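Local coordinates for kinesin-like protein Nod (Drosophila melanogaster, PDB 3DC4) that binds and hydrolyses ATP and associates with microtubules, serving the meiotic segregation of chromosomes that have not undergone exchange, at residues L199-G202 against T203-R206. Numbering follows the deposited sequence.
Sequences LELG and TRNR
Arg204 reaches back one helical turn to Glu200, and its NH1 forms a salt bridge with Glu200 OE2 at 2.8 Å. The hydrogen bond inside this ion pair is weak, bent to 123° at the hydrogen, and the carboxylate and guanidinium planes stand 59° apart, so the charges meet through one oxygen and one nitrogen rather than as a flat two-pronged pair. Arg204 gets there by bending at chi3 (-64°), which folds the guanidinium back with Leu201 CA above one face, toward its rim, and the carboxylate at its edge. A glutamine in place of Glu200 would probably cost Arg204 its charged mate and leave the guanidinium freer to swing off the helix. One residue back, Thr203 N donates to Leu199 O from 2.9 Å; Thr203 OG1, set beside its own backbone N, approaches the same oxygen at 2.5 Å, a length short enough to be doubtful in detail. Arg204 N bonds Glu200 O, and Asn205 N then bonds Leu201 O at 3.1 Å, while Leu201 CD1 lies 3.4 Å from Asn205 ND2, whose amide turns to bond Leu167 O in a neighbouring loop. At Asn205 the chain leaves helical geometry, and the side chain of Arg206, about 7 Å from the bound magnesium ion, forms a salt bridge with Glu158 and a hydrogen bond to Ser220. This is the C-terminal end of helix 192-204 in the kinesin motor domain, a last turn of i to i+4 bonds with an i to i+4 salt bridge on its flank.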
loop_
_atom_site.group_PDB
_atom_site.type_symbol
_atom_site.label_atom_id
_atom_site.label_comp_id
_atom_site.label_asym_id
_atom_site.label_seq_id
_atom_site.Cartn_x
_atom_site.Cartn_y
_atom_site.Cartn_z
ATOM N N LEU A 199 11.348 -4.419 10.661
ATOM C CA LEU A 199 11.376 -3.059 10.132
ATOM C C LEU A 199 12.729 -2.408 10.382
ATOM O O LEU A 199 13.257 -1.700 9.525
ATOM C CB LEU A 199 10.272 -2.208 10.761
ATOM C CG LEU A 199 8.849 -2.537 10.315
ATOM C CD1 LEU A 199 7.864 -1.619 11.020
ATOM C CD2 LEU A 199 8.752 -2.365 8.797
ATOM N N GLU A 200 13.287 -2.660 11.562
ATOM C CA GLU A 200 14.583 -2.105 11.922
ATOM C C GLU A 200 15.666 -2.757 11.062
ATOM O O GLU A 200 16.544 -2.078 10.523
ATOM C CB GLU A 200 14.869 -2.359 13.406
ATOM C CG GLU A 200 16.179 -1.777 13.908
ATOM C CD GLU A 200 16.426 -2.093 15.375
ATOM O OE1 GLU A 200 15.644 -1.615 16.228
ATOM O OE2 GLU A 200 17.399 -2.825 15.677
ATOM N N LEU A 201 15.592 -4.078 10.934
ATOM C CA LEU A 201 16.557 -4.823 10.135
ATOM C C LEU A 201 16.504 -4.371 8.684
ATOM O O LEU A 201 17.535 -4.082 8.071
ATOM C CB LEU A 201 16.260 -6.322 10.215
ATOM C CG LEU A 201 17.080 -7.242 9.306
ATOM C CD1 LEU A 201 18.541 -7.235 9.737
ATOM C CD2 LEU A 201 16.514 -8.649 9.373
ATOM N N GLY A 202 15.295 -4.312 8.138
ATOM C CA GLY A 202 15.129 -3.900 6.759
ATOM C C GLY A 202 15.590 -2.477 6.509
ATOM O O GLY A 202 16.206 -2.185 5.484
ATOM N N THR A 203 15.300 -1.588 7.452
ATOM C CA THR A 203 15.685 -0.191 7.318
ATOM C C THR A 203 17.198 -0.029 7.262
ATOM O O THR A 203 17.712 0.773 6.485
ATOM C CB THR A 203 15.137 0.641 8.479
ATOM O OG1 THR A 203 13.710 0.525 8.508
ATOM C CG2 THR A 203 15.509 2.107 8.308
ATOM N N ARG A 204 17.910 -0.789 8.085
ATOM C CA ARG A 204 19.363 -0.706 8.097
ATOM C C ARG A 204 19.945 -1.211 6.780
ATOM O O ARG A 204 20.833 -0.581 6.213
ATOM C CB ARG A 204 19.951 -1.514 9.259
ATOM C CG ARG A 204 19.549 -1.007 10.638
ATOM C CD ARG A 204 20.564 -1.426 11.694
ATOM N NE ARG A 204 20.640 -2.875 11.872
ATOM C CZ ARG A 204 19.809 -3.584 12.631
ATOM N NH1 ARG A 204 18.832 -2.981 13.292
ATOM N NH2 ARG A 204 19.963 -4.898 12.736
ATOM N N ASN A 205 19.436 -2.337 6.290
ATOM C CA ASN A 205 19.931 -2.910 5.041
ATOM C C ASN A 205 19.408 -2.184 3.809
ATOM O O ASN A 205 19.612 -2.636 2.681
ATOM C CB ASN A 205 19.557 -4.392 4.939
ATOM C CG ASN A 205 20.166 -5.227 6.051
ATOM O OD1 ASN A 205 21.335 -5.062 6.400
ATOM N ND2 ASN A 205 19.375 -6.139 6.604
ATOM N N ARG A 206 18.741 -1.056 4.022
ATOM C CA ARG A 206 18.198 -0.284 2.915
ATOM C C ARG A 206 19.168 0.816 2.499
ATOM O O ARG A 206 19.728 1.513 3.344
ATOM C CB ARG A 206 16.857 0.324 3.316
ATOM C CG ARG A 206 16.120 0.968 2.169
ATOM C CD ARG A 206 14.711 1.347 2.578
ATOM N NE ARG A 206 13.982 1.943 1.466
ATOM C CZ ARG A 206 12.731 2.378 1.544
ATOM N NH1 ARG A 206 12.065 2.286 2.686
ATOM N NH2 ARG A 206 12.147 2.900 0.475
#